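Local coordinates for putative ABC transporter (Thermobispora bispora, PDB 4PE6), which probably binds a carbohydrate or related solute for an ABC transporter, and here holds a trihydroxybutanoic acid in its pocket, at residues N65-Q70 / P92-P97; P97-A102 / S114-P119; R240-W245 / S254-S259; F235-R240 / V289-K294. All blocks are in the same frame, centred on the assembly; numbering follows the deposited sequence.

Overall arrangement
The four contacts fall into two pairs on opposite sides of the chain's centre. Contacts 1 and 2 have centres 10 Å apart, share Pro97 and both use helix 96-104. There Gln96 NE2 lies 3.2 Å from Asp117 O. Contacts 3 and 4 have centres only 4 Å apart, share Arg240 and both use helix 239-247. Their strands 255-258 and 283-290 are sheet neighbours. The two pairs lie 31 to 33 Å apart by centres. The trihydroxybutanoic acid binds between them. Contact 3 touches it through Met258 and Ser259. The side chains of Thr237, Gln70 and Ile116 stay about 8, 11 and 12 Å from it.

Contact 1: N65-Q70 / P92-P97; sequences NSATEQ and PTALQP
Leu95 rests both methyls against the amide end of Gln70, and the two side chains cross at about a right angle. Leu95 CD2 lies 3.7 Å from Gln70 CD. Leu95 CD1 is 3.8 Å from Gln70 OE1. The methyls of Ala67 and Ala94 meet at 3.6 Å between their CB atoms. Ala67 CB also comes within 4.3 Å of Leu95 CD1. Across the two segments the contact is made by packing alone.

The polar end of Gln70 is engaged elsewhere. CG stands anti to the backbone N (chi1 -176°) and the chain runs on extended, which carries the amide to the loop after strand 84-88. OE1 there takes the N-H of Ala90, while NE2 bonds Asn88 O and Ser24 OG. These bonds fix the rotation of the buried amide. A leucine in place of Gln70 would probably leave Ala90 N and Asn88 O without their partner.

Leu95 is placed by a type I turn from Thr93 to Gln96. Gln96 NE2 bonds Pro92 O at 3.1 Å, on a lone pair. Ser91 OG bonds the N atoms of Thr93 and Ala94. Leu95 also packs on Ile87, Val71 and Ile74. The first turn of helix 67-78 thus packs on the turn that leads into helix 96-104, beside strand 84-88, in the alpha/beta layering of a periplasmic binding protein lobe.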
loop_
_atom_site.group_PDB
_atom_site.type_symbol
_atom_site.label_atom_id
_atom_site.label_comp_id
_atom_site.label_asym_id
_atom_site.label_seq_id
_atom_site.Cartn_x
_atom_site.Cartn_y
_atom_site.Cartn_z
ATOM N N ASN A 65 -9.421 1.346 -10.408
ATOM C CA ASN A 65 -8.839 2.587 -9.883
ATOM C C ASN A 65 -9.389 3.798 -10.659
ATOM O O ASN A 65 -8.614 4.528 -11.299
ATOM C CB ASN A 65 -7.295 2.507 -9.944
ATOM C CG ASN A 65 -6.598 3.553 -9.076
ATOM O OD1 ASN A 65 -6.962 3.786 -7.932
ATOM N ND2 ASN A 65 -5.545 4.151 -9.618
ATOM N N SER A 66 -10.721 3.983 -10.608
ATOM C CA SER A 66 -11.412 5.016 -11.409
ATOM C C SER A 66 -11.778 6.288 -10.627
ATOM O O SER A 66 -12.656 6.302 -9.751
ATOM C CB SER A 66 -12.661 4.465 -12.108
ATOM O OG SER A 66 -13.547 5.534 -12.476
ATOM N N ALA A 67 -11.122 7.371 -11.008
ATOM C CA ALA A 67 -11.268 8.647 -10.341
ATOM C C ALA A 67 -12.656 9.265 -10.489
ATOM O O ALA A 67 -13.158 9.891 -9.562
ATOM C CB ALA A 67 -10.214 9.603 -10.864
ATOM N N THR A 68 -13.286 9.098 -11.650
ATOM C CA THR A 68 -14.535 9.805 -11.906
ATOM C C THR A 68 -15.624 9.395 -10.912
ATOM O O THR A 68 -16.345 10.247 -10.395
ATOM C CB THR A 68 -15.005 9.600 -13.359
ATOM O OG1 THR A 68 -13.966 10.038 -14.237
ATOM C CG2 THR A 68 -16.287 10.393 -13.646
ATOM N N GLU A 69 -15.735 8.104 -10.613
ATOM C CA GLU A 69 -16.769 7.689 -9.659
ATOM C C GLU A 69 -16.377 8.066 -8.226
ATOM O O GLU A 69 -17.231 8.434 -7.438
ATOM C CB GLU A 69 -17.123 6.202 -9.778
ATOM C CG GLU A 69 -18.307 5.750 -8.889
ATOM C CD GLU A 69 -19.573 6.608 -9.007
ATOM O OE1 GLU A 69 -19.998 6.970 -10.141
ATOM O OE2 GLU A 69 -20.177 6.901 -7.951
ATOM N N GLN A 70 -15.094 8.011 -7.895
ATOM C CA GLN A 70 -14.647 8.441 -6.562
ATOM C C GLN A 70 -15.019 9.909 -6.307
ATOM O O GLN A 70 -15.470 10.279 -5.221
ATOM C CB GLN A 70 -13.137 8.270 -6.390
ATOM C CG GLN A 70 -12.652 8.624 -4.995
ATOM C CD GLN A 70 -11.210 8.284 -4.709
ATOM O OE1 GLN A 70 -10.385 8.222 -5.612
ATOM N NE2 GLN A 70 -10.886 8.096 -3.416
ATOM N N PRO A 92 -3.653 11.095 -9.338
ATOM C CA PRO A 92 -2.845 12.167 -8.768
ATOM C C PRO A 92 -3.450 13.579 -8.935
ATOM O O PRO A 92 -3.014 14.491 -8.249
ATOM C CB PRO A 92 -1.509 12.086 -9.534
ATOM C CG PRO A 92 -1.704 11.128 -10.641
ATOM C CD PRO A 92 -3.016 10.415 -10.478
ATOM N N THR A 93 -4.406 13.739 -9.854
ATOM C CA THR A 93 -4.913 15.072 -10.252
ATOM C C THR A 93 -6.443 15.235 -10.213
ATOM O O THR A 93 -6.955 16.312 -9.926
ATOM C CB THR A 93 -4.416 15.411 -11.680
ATOM O OG1 THR A 93 -4.808 14.375 -12.585
ATOM C CG2 THR A 93 -2.906 15.492 -11.716
ATOM N N ALA A 94 -7.189 14.186 -10.502
ATOM C CA ALA A 94 -8.634 14.319 -10.723
ATOM C C ALA A 94 -9.457 14.729 -9.482
ATOM O O ALA A 94 -10.582 15.223 -9.627
ATOM C CB ALA A 94 -9.190 13.026 -11.323
ATOM N N LEU A 95 -8.916 14.533 -8.276
ATOM C CA LEU A 95 -9.650 14.831 -7.042
ATOM C C LEU A 95 -9.407 16.239 -6.481
ATOM O O LEU A 95 -10.042 16.645 -5.502
ATOM C CB LEU A 95 -9.311 13.809 -5.951
ATOM C CG LEU A 95 -10.105 12.508 -5.990
ATOM C CD1 LEU A 95 -9.656 11.631 -7.153
ATOM C CD2 LEU A 95 -9.909 11.785 -4.659
ATOM N N GLN A 96 -8.497 16.981 -7.095
ATOM C CA GLN A 96 -8.092 18.270 -6.547
ATOM C C GLN A 96 -9.291 19.215 -6.333
ATOM O O GLN A 96 -9.415 19.802 -5.267
ATOM C CB GLN A 96 -7.001 18.931 -7.402
ATOM C CG GLN A 96 -5.584 18.827 -6.853
ATOM C CD GLN A 96 -4.998 17.421 -6.907
ATOM O OE1 GLN A 96 -5.636 16.457 -6.518
ATOM N NE2 GLN A 96 -3.769 17.311 -7.352
ATOM N N PRO A 97 -10.174 19.355 -7.339
ATOM C CA PRO A 97 -11.304 20.277 -7.135
ATOM C C PRO A 97 -12.227 19.848 -5.986
ATOM O O PRO A 97 -12.614 20.673 -5.177
ATOM C CB PRO A 97 -12.022 20.253 -8.488
ATOM C CG PRO A 97 -10.919 19.967 -9.473
ATOM C CD PRO A 97 -10.027 18.985 -8.757
#

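Contact 2: P97-A102 / S114-P119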
loop_
_atom_site.group_PDB
_atom_site.type_symbol
_atom_site.label_atom_id
_atom_site.label_comp_id
_atom_site.label_asym_id
_atom_site.label_seq_id
_atom_site.Cartn_x
_atom_site.Cartn_y
_atom_site.Cartn_z
ATOM N N PRO A 97 -10.174 19.355 -7.339
ATOM C CA PRO A 97 -11.304 20.277 -7.135
ATOM C C PRO A 97 -12.227 19.848 -5.986
ATOM O O PRO A 97 -12.614 20.673 -5.177
ATOM C CB PRO A 97 -12.022 20.253 -8.488
ATOM C CG PRO A 97 -10.919 19.967 -9.473
ATOM C CD PRO A 97 -10.027 18.985 -8.757
ATOM N N VAL A 98 -12.552 18.566 -5.884
ATOM C CA VAL A 98 -13.474 18.154 -4.835
ATOM C C VAL A 98 -12.801 18.212 -3.476
ATOM O O VAL A 98 -13.469 18.447 -2.473
ATOM C CB VAL A 98 -14.133 16.782 -5.094
ATOM C CG1 VAL A 98 -13.176 15.633 -4.827
ATOM C CG2 VAL A 98 -15.392 16.639 -4.247
ATOM N N ILE A 99 -11.483 18.027 -3.445
ATOM C CA ILE A 99 -10.735 18.178 -2.194
ATOM C C ILE A 99 -10.850 19.623 -1.746
ATOM O O ILE A 99 -11.123 19.896 -0.581
ATOM C CB ILE A 99 -9.277 17.680 -2.316
ATOM C CG1 ILE A 99 -9.260 16.141 -2.351
ATOM C CG2 ILE A 99 -8.419 18.191 -1.171
ATOM C CD1 ILE A 99 -7.907 15.539 -2.698
ATOM N N GLN A 100 -10.682 20.556 -2.676
ATOM C CA GLN A 100 -10.823 21.963 -2.328
ATOM C C GLN A 100 -12.258 22.293 -1.914
ATOM O O GLN A 100 -12.473 23.123 -1.041
ATOM C CB GLN A 100 -10.359 22.848 -3.474
ATOM C CG GLN A 100 -10.315 24.334 -3.128
ATOM C CD GLN A 100 -9.289 24.643 -2.069
ATOM O OE1 GLN A 100 -8.105 24.404 -2.266
ATOM N NE2 GLN A 100 -9.734 25.165 -0.933
ATOM N N GLN A 101 -13.240 21.627 -2.527
ATOM C CA GLN A 101 -14.638 21.814 -2.165
ATOM C C GLN A 101 -14.877 21.371 -0.719
ATOM O O GLN A 101 -15.570 22.054 0.058
ATOM C CB GLN A 101 -15.547 21.034 -3.140
ATOM C CG GLN A 101 -17.038 21.133 -2.835
ATOM C CD GLN A 101 -17.891 20.235 -3.705
ATOM O OE1 GLN A 101 -17.538 19.934 -4.845
ATOM N NE2 GLN A 101 -19.034 19.807 -3.167
ATOM N N ALA A 102 -14.309 20.222 -0.356
ATOM C CA ALA A 102 -14.386 19.732 1.005
ATOM C C ALA A 102 -13.779 20.735 1.991
ATOM O O ALA A 102 -14.393 21.058 2.994
ATOM C CB ALA A 102 -13.702 18.376 1.130
ATOM N N SER A 114 -0.648 8.168 -0.421
ATOM C CA SER A 114 -0.409 8.909 -1.647
ATOM C C SER A 114 0.123 10.289 -1.278
ATOM O O SER A 114 -0.098 10.771 -0.161
ATOM C CB SER A 114 -1.675 9.093 -2.466
ATOM O OG SER A 114 -1.938 7.946 -3.275
ATOM N N ALA A 115 0.789 10.905 -2.244
ATOM C CA ALA A 115 1.225 12.296 -2.155
ATOM C C ALA A 115 0.696 13.013 -3.386
ATOM O O ALA A 115 1.049 12.655 -4.507
ATOM C CB ALA A 115 2.732 12.358 -2.152
ATOM N N ILE A 116 -0.134 14.016 -3.196
ATOM C CA ILE A 116 -0.645 14.783 -4.324
ATOM C C ILE A 116 -0.595 16.254 -3.992
ATOM O O ILE A 116 -0.492 16.633 -2.832
ATOM C CB ILE A 116 -2.099 14.399 -4.705
ATOM C CG1 ILE A 116 -3.087 14.727 -3.577
ATOM C CG2 ILE A 116 -2.181 12.925 -5.043
ATOM C CD1 ILE A 116 -4.491 14.200 -3.828
ATOM N N ASP A 117 -0.694 17.072 -5.029
ATOM C CA ASP A 117 -0.614 18.500 -4.896
ATOM C C ASP A 117 -2.012 19.074 -4.618
ATOM O O ASP A 117 -2.628 19.678 -5.475
ATOM C CB ASP A 117 -0.005 19.071 -6.189
ATOM C CG ASP A 117 0.135 20.555 -6.148
ATOM O OD1 ASP A 117 -0.173 21.154 -5.095
ATOM O OD2 ASP A 117 0.542 21.127 -7.178
ATOM N N ALA A 118 -2.515 18.834 -3.416
ATOM C CA ALA A 118 -3.807 19.355 -2.978
ATOM C C ALA A 118 -3.516 20.200 -1.756
ATOM O O ALA A 118 -3.442 19.674 -0.644
ATOM C CB ALA A 118 -4.763 18.220 -2.661
ATOM N N PRO A 119 -3.304 21.520 -1.964
ATOM C CA PRO A 119 -2.740 22.411 -0.945
ATOM C C PRO A 119 -3.460 22.446 0.387
ATOM O O PRO A 119 -2.825 22.633 1.407
ATOM C CB PRO A 119 -2.814 23.806 -1.610
ATOM C CG PRO A 119 -2.799 23.538 -3.068
ATOM C CD PRO A 119 -3.504 22.218 -3.253
#
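The helix 97-102 lies beside an irregular loop, 114-119, and the backbones come nearest at Ile99 and Ala118, with CA atoms 7.1 Å apart. Asp117 is the centre of an inverse gamma turn, in which Ala118 N makes a weak bond to Ile116 O. Ile116 and Ala118, one before and one after Asp117, both direct their CB toward the helix.

Ile99 answers with two branches. Its CG2 touches Ala118 CB at 3.9 Å. Its CD1 reaches on, and meets Ile116 CD1 tip to tip at 3.8 Å. Ala118 CB also lies 4.1 Å from Ile99 CD1, so its methyl is gripped by both branches. Ile116 sends CG1 between its backbone N and carbonyl carbon (chi1 64°), and this turns its CD1 to the helix.

The loop joins two neighbouring parallel strands, 108-112 and 122-126, of the alpha/beta sheet in this periplasmic binding protein fold. Helix 96-104 comes just before the first of them. Ile99 fills the space between helix, strand and loop, for it also packs on Val109, Val111, Cys120 and Ala121. A disulfide from Cys103 to Cys120 ties the same helix to the loop itself, one residue past Pro119.

At its start the loop leaves the ligand pocket, since Asp113 directly precedes Ser114, and Ser114 packs on Pro160 of helix 159-173.

Contact 3: R240-W245 / S254-S259. With LTH ((2R,3S)-2,3,4-trihydroxybutanoic acid), chain C.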
loop_
_atom_site.group_PDB
_atom_site.type_symbol
_atom_site.label_atom_id
_atom_site.label_comp_id
_atom_site.label_asym_id
_atom_site.label_seq_id
_atom_site.Cartn_x
_atom_site.Cartn_y
_atom_site.Cartn_z
ATOM N N ARG A 240 -0.756 -15.896 3.990
ATOM C CA ARG A 240 -0.675 -16.974 3.006
ATOM C C ARG A 240 0.673 -16.985 2.266
ATOM O O ARG A 240 1.260 -18.053 2.036
ATOM C CB ARG A 240 -1.818 -16.842 1.995
ATOM C CG ARG A 240 -1.788 -17.879 0.870
ATOM C CD ARG A 240 -2.945 -17.680 -0.092
ATOM N NE ARG A 240 -4.230 -17.833 0.594
ATOM C CZ ARG A 240 -5.044 -16.844 0.949
ATOM N NH1 ARG A 240 -4.753 -15.559 0.684
ATOM N NH2 ARG A 240 -6.171 -17.141 1.580
ATOM N N ALA A 241 1.165 -15.807 1.894
ATOM C CA ALA A 241 2.423 -15.726 1.136
ATOM C C ALA A 241 3.624 -16.072 2.020
ATOM O O ALA A 241 4.537 -16.801 1.605
ATOM C CB ALA A 241 2.600 -14.352 0.529
ATOM N N LEU A 242 3.619 -15.539 3.239
ATOM C CA LEU A 242 4.668 -15.861 4.216
ATOM C C LEU A 242 4.764 -17.360 4.503
ATOM O O LEU A 242 5.863 -17.920 4.529
ATOM C CB LEU A 242 4.455 -15.077 5.506
ATOM C CG LEU A 242 5.149 -13.711 5.596
ATOM C CD1 LEU A 242 5.332 -12.997 4.268
ATOM C CD2 LEU A 242 4.371 -12.821 6.559
ATOM N N SER A 243 3.614 -18.002 4.679
ATOM C CA SER A 243 3.553 -19.448 4.881
ATOM C C SER A 243 4.045 -20.234 3.663
ATOM O O SER A 243 4.714 -21.265 3.812
ATOM C CB SER A 243 2.124 -19.888 5.222
ATOM O OG SER A 243 1.568 -19.105 6.273
ATOM N N TYR A 244 3.686 -19.776 2.466
ATOM C CA TYR A 244 4.120 -20.424 1.231
ATOM C C TYR A 244 5.638 -20.312 1.089
ATOM O O TYR A 244 6.317 -21.281 0.722
ATOM C CB TYR A 244 3.405 -19.800 0.026
ATOM C CG TYR A 244 3.898 -20.286 -1.316
ATOM C CD1 TYR A 244 3.407 -21.468 -1.881
ATOM C CD2 TYR A 244 4.866 -19.570 -2.021
ATOM C CE1 TYR A 244 3.862 -21.909 -3.114
ATOM C CE2 TYR A 244 5.326 -20.007 -3.246
ATOM C CZ TYR A 244 4.826 -21.171 -3.787
ATOM O OH TYR A 244 5.292 -21.591 -5.000
ATOM N N TRP A 245 6.154 -19.122 1.395
ATOM C CA TRP A 245 7.587 -18.848 1.437
ATOM C C TRP A 245 8.311 -19.865 2.356
ATOM O O TRP A 245 9.349 -20.425 1.988
ATOM C CB TRP A 245 7.786 -17.400 1.909
ATOM C CG TRP A 245 9.145 -16.793 1.733
ATOM C CD1 TRP A 245 10.226 -17.346 1.116
ATOM C CD2 TRP A 245 9.558 -15.494 2.177
ATOM N NE1 TRP A 245 11.292 -16.481 1.165
ATOM C CE2 TRP A 245 10.906 -15.333 1.806
ATOM C CE3 TRP A 245 8.914 -14.445 2.855
ATOM C CZ2 TRP A 245 11.631 -14.176 2.102
ATOM C CZ3 TRP A 245 9.633 -13.301 3.154
ATOM C CH2 TRP A 245 10.980 -13.172 2.774
ATOM N N SER A 254 13.624 -14.306 -3.322
ATOM C CA SER A 254 12.295 -13.743 -3.111
ATOM C C SER A 254 12.314 -12.792 -1.934
ATOM O O SER A 254 13.116 -12.958 -1.027
ATOM C CB SER A 254 11.243 -14.841 -2.942
ATOM O OG SER A 254 11.026 -15.489 -4.190
ATOM N N VAL A 255 11.471 -11.758 -1.986
ATOM C CA VAL A 255 11.363 -10.756 -0.907
ATOM C C VAL A 255 9.907 -10.524 -0.524
ATOM O O VAL A 255 8.990 -10.944 -1.237
ATOM C CB VAL A 255 12.015 -9.423 -1.291
ATOM C CG1 VAL A 255 13.501 -9.623 -1.493
ATOM C CG2 VAL A 255 11.344 -8.830 -2.536
ATOM N N ALA A 256 9.699 -9.895 0.624
ATOM C CA ALA A 256 8.367 -9.513 1.078
ATOM C C ALA A 256 8.409 -8.127 1.679
ATOM O O ALA A 256 8.849 -7.941 2.831
ATOM C CB ALA A 256 7.847 -10.510 2.106
ATOM N N VAL A 257 7.961 -7.153 0.899
ATOM C CA VAL A 257 7.926 -5.745 1.327
ATOM C C VAL A 257 6.709 -5.038 0.703
ATOM O O VAL A 257 6.376 -5.260 -0.460
ATOM C CB VAL A 257 9.252 -5.020 0.969
ATOM C CG1 VAL A 257 9.574 -5.157 -0.520
ATOM C CG2 VAL A 257 9.203 -3.556 1.389
HETATM N N MSE A 258 6.010 -4.226 1.488
HETATM C CA MSE A 258 4.901 -3.410 0.993
HETATM C C MSE A 258 4.783 -2.213 1.891
HETATM O O MSE A 258 5.373 -2.161 2.980
HETATM C CB MSE A 258 3.536 -4.140 1.025
HETATM C CG MSE A 258 3.513 -5.384 0.171
HETATM SE SE MSE A 258 1.685 -6.055 -0.134
HETATM C CE MSE A 258 1.146 -4.780 -1.556
ATOM N N SER A 259 4.037 -1.227 1.426
ATOM C CA SER A 259 3.525 -0.162 2.271
ATOM C C SER A 259 2.651 -0.710 3.395
ATOM O O SER A 259 2.234 -1.896 3.370
ATOM C CB SER A 259 2.727 0.831 1.428
ATOM O OG SER A 259 1.638 0.168 0.785
HETATM O O1 LTH C . -1.077 -2.125 -2.665
HETATM C C1 LTH C . -1.841 -1.092 -2.704
HETATM O O LTH C . -3.037 -1.076 -3.066
HETATM C C2 LTH C . -1.282 0.250 -2.171
HETATM O O2 LTH C . -2.247 1.319 -2.336
HETATM C C3 LTH C . -0.018 0.663 -2.896
HETATM O O3 LTH C . -0.280 0.790 -4.292
HETATM C C4 LTH C . 0.439 2.034 -2.358
HETATM O O4 LTH C . 0.796 1.821 -0.968
#
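Trp245 carries CG anti to its backbone N (chi1 -166°), which swings the indole from the helix to the strand at Ala256. The six-membered part of the ring does the touching. Trp245 CZ3 is 3.5 Å from Ala256 CB, a close fit. Trp245 CZ2 lies 3.7 Å from Ser254 O. Both partners meet the ring obliquely. One turn back, Leu242 adds CD1 to the same methyl, 4.1 Å from Ala256 CB.

The helix and strand 255-258 belong to a beta-alpha-beta unit that starts with strand 232-235. The axes of helix segment 240-245 and strand 255-258 run nearly antiparallel, at 164°, and approach to 10.3 Å. Within the sheet, Val255 is backbone-bonded to Val233 and Phe235, and Ala256 to Ile291.

Outside the two segments, the indole also meets the ring of Phe235 and makes a cation-pi contact with Arg296. Replacing Trp245 by an alanine would probably open a gap beside Ala256 and leave Arg296 without its aromatic partner.

The far end of the strand reaches the ligand pocket. Ser259 OG sits between its backbone N and carbonyl carbon (chi1 59°). From there Ser259 OG donates a hydrogen bond to LTH O4, the trihydroxybutanoic acid, at 2.6 Å. Selenomethionine Met258 brings CE to 3.6 Å from LTH O1. Asp113, Asn30 and Arg33 bond the same ligand. Ser259 O takes the N-H of Trp32 NE1, which links the strand's end to another residue of the pocket.

Contact 4: F235-R240 / V289-K294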
loop_
_atom_site.group_PDB
_atom_site.type_symbol
_atom_site.label_atom_id
_atom_site.label_comp_id
_atom_site.label_asym_id
_atom_site.label_seq_id
_atom_site.Cartn_x
_atom_site.Cartn_y
_atom_site.Cartn_z
ATOM N N PHE A 235 6.655 -11.101 -2.760
ATOM C CA PHE A 235 5.468 -11.608 -2.119
ATOM C C PHE A 235 4.609 -10.534 -1.495
ATOM O O PHE A 235 5.101 -9.510 -1.027
ATOM C CB PHE A 235 5.851 -12.585 -1.003
ATOM C CG PHE A 235 6.291 -13.914 -1.506
ATOM C CD1 PHE A 235 5.395 -14.735 -2.179
ATOM C CD2 PHE A 235 7.576 -14.366 -1.285
ATOM C CE1 PHE A 235 5.787 -15.973 -2.643
ATOM C CE2 PHE A 235 7.968 -15.617 -1.748
ATOM C CZ PHE A 235 7.070 -16.413 -2.424
ATOM N N GLU A 236 3.322 -10.849 -1.446
ATOM C CA GLU A 236 2.380 -10.276 -0.474
ATOM C C GLU A 236 2.974 -10.354 0.923
ATOM O O GLU A 236 3.644 -11.335 1.258
ATOM C CB GLU A 236 1.078 -11.089 -0.450
ATOM C CG GLU A 236 0.254 -11.050 -1.724
ATOM C CD GLU A 236 0.652 -12.067 -2.775
ATOM O OE1 GLU A 236 1.705 -12.717 -2.641
ATOM O OE2 GLU A 236 -0.094 -12.198 -3.764
ATOM N N THR A 237 2.681 -9.361 1.751
ATOM C CA THR A 237 3.059 -9.376 3.160
ATOM C C THR A 237 1.896 -9.933 3.970
ATOM O O THR A 237 1.603 -9.450 5.057
ATOM C CB THR A 237 3.410 -7.960 3.646
ATOM O OG1 THR A 237 2.390 -7.052 3.218
ATOM C CG2 THR A 237 4.772 -7.529 3.092
ATOM N N ASN A 238 1.210 -10.946 3.429
ATOM C CA ASN A 238 0.073 -11.518 4.120
ATOM C C ASN A 238 0.421 -12.905 4.670
ATOM O O ASN A 238 1.500 -13.432 4.403
ATOM C CB ASN A 238 -1.205 -11.511 3.246
ATOM C CG ASN A 238 -1.171 -12.479 2.074
ATOM O OD1 ASN A 238 -0.242 -13.263 1.888
ATOM N ND2 ASN A 238 -2.218 -12.425 1.264
ATOM N N GLY A 239 -0.483 -13.465 5.462
ATOM C CA GLY A 239 -0.252 -14.775 6.081
ATOM C C GLY A 239 -0.006 -15.893 5.085
ATOM O O GLY A 239 0.843 -16.749 5.305
ATOM N N ARG A 240 -0.756 -15.896 3.990
ATOM C CA ARG A 240 -0.675 -16.974 3.006
ATOM C C ARG A 240 0.673 -16.985 2.266
ATOM O O ARG A 240 1.260 -18.053 2.036
ATOM C CB ARG A 240 -1.818 -16.842 1.995
ATOM C CG ARG A 240 -1.788 -17.879 0.870
ATOM C CD ARG A 240 -2.945 -17.680 -0.092
ATOM N NE ARG A 240 -4.230 -17.833 0.594
ATOM C CZ ARG A 240 -5.044 -16.844 0.949
ATOM N NH1 ARG A 240 -4.753 -15.559 0.684
ATOM N NH2 ARG A 240 -6.171 -17.141 1.580
ATOM N N VAL A 289 6.431 -1.599 5.489
ATOM C CA VAL A 289 6.552 -2.890 6.178
ATOM C C VAL A 289 7.491 -3.785 5.370
ATOM O O VAL A 289 7.089 -4.434 4.393
ATOM C CB VAL A 289 5.187 -3.608 6.362
ATOM C CG1 VAL A 289 5.360 -4.858 7.209
ATOM C CG2 VAL A 289 4.161 -2.672 6.997
ATOM N N LEU A 290 8.759 -3.786 5.764
ATOM C CA LEU A 290 9.761 -4.657 5.158
ATOM C C LEU A 290 9.887 -5.913 6.032
ATOM O O LEU A 290 10.198 -5.810 7.207
ATOM C CB LEU A 290 11.094 -3.914 5.065
ATOM C CG LEU A 290 12.340 -4.706 4.660
ATOM C CD1 LEU A 290 12.273 -5.124 3.202
ATOM C CD2 LEU A 290 13.596 -3.875 4.958
ATOM N N ILE A 291 9.633 -7.077 5.453
ATOM C CA ILE A 291 9.739 -8.342 6.173
ATOM C C ILE A 291 10.987 -9.071 5.692
ATOM O O ILE A 291 10.956 -9.793 4.712
ATOM C CB ILE A 291 8.479 -9.206 5.992
ATOM C CG1 ILE A 291 7.263 -8.411 6.459
ATOM C CG2 ILE A 291 8.585 -10.491 6.807
ATOM C CD1 ILE A 291 5.943 -9.093 6.202
ATOM N N GLU A 292 12.094 -8.838 6.388
ATOM C CA GLU A 292 13.316 -9.600 6.161
ATOM C C GLU A 292 13.181 -10.988 6.778
ATOM O O GLU A 292 12.269 -11.238 7.570
ATOM C CB GLU A 292 14.515 -8.846 6.722
ATOM C CG GLU A 292 14.768 -7.568 5.942
ATOM C CD GLU A 292 16.014 -6.857 6.389
ATOM O OE1 GLU A 292 16.057 -6.401 7.549
ATOM O OE2 GLU A 292 16.946 -6.755 5.569
ATOM N N GLU A 293 14.088 -11.887 6.407
ATOM C CA GLU A 293 13.962 -13.295 6.772
ATOM C C GLU A 293 13.704 -13.471 8.270
ATOM O O GLU A 293 12.813 -14.208 8.663
ATOM C CB GLU A 293 15.202 -14.092 6.331
ATOM C CG GLU A 293 15.052 -15.603 6.470
ATOM C CD GLU A 293 16.305 -16.356 6.066
ATOM O OE1 GLU A 293 16.757 -16.172 4.919
ATOM O OE2 GLU A 293 16.840 -17.136 6.887
ATOM N N LYS A 294 14.456 -12.757 9.096
ATOM C CA LYS A 294 14.309 -12.857 10.551
ATOM C C LYS A 294 12.920 -12.484 11.090
ATOM O O LYS A 294 12.555 -12.915 12.190
ATOM C CB LYS A 294 15.369 -11.992 11.237
ATOM C CG LYS A 294 15.270 -10.511 10.904
ATOM C CD LYS A 294 16.644 -9.885 10.715
ATOM C CE LYS A 294 16.525 -8.424 10.302
ATOM N NZ LYS A 294 15.856 -7.595 11.346
#
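Thr237 packs on Ile291 where the turn leading into helix 239-247 meets the chain around the last residues of strand 283-290, in the alpha/beta lobe of this periplasmic binding protein fold that also holds strand 255-258.

The direct contact is mainly apolar packing. Thr237 CG2 lies 3.7 Å from Ile291 CD1, and Thr237 CB is 3.8 Å from that same methyl, Ile291 CD1. The two side chains cross obliquely. Ile291 extends along CG1 (chi2 174°), and this brings CD1 to the threonine. Thr237 CG2 also approaches Val289 O at 4.1 Å. Ile291 packs further on Trp299 and Arg296 of helix 293-302, and on Leu242. All three touching residues are buried.

Backbone bonds hold the two segments through a third element. Strand 255-258 runs between strands 232-235 and 283-290. Met258 O and Val289 N are probably hydrogen-bonded, and so are Val255 O and Phe235 N.

Polar bonds fix the turn itself. Asn238 is the N-cap of helix 239-247, and its OD1 accepts from Ala241 N. Thr237 and Gly239 are backbone-bonded to Ala309 and Glu307.

The turn also backs the pocket. Thr237 packs on Met258, a ligand-pocket residue present as selenomethionine, and Thr237 OG1 stands 3.6 Å from Met258 SE.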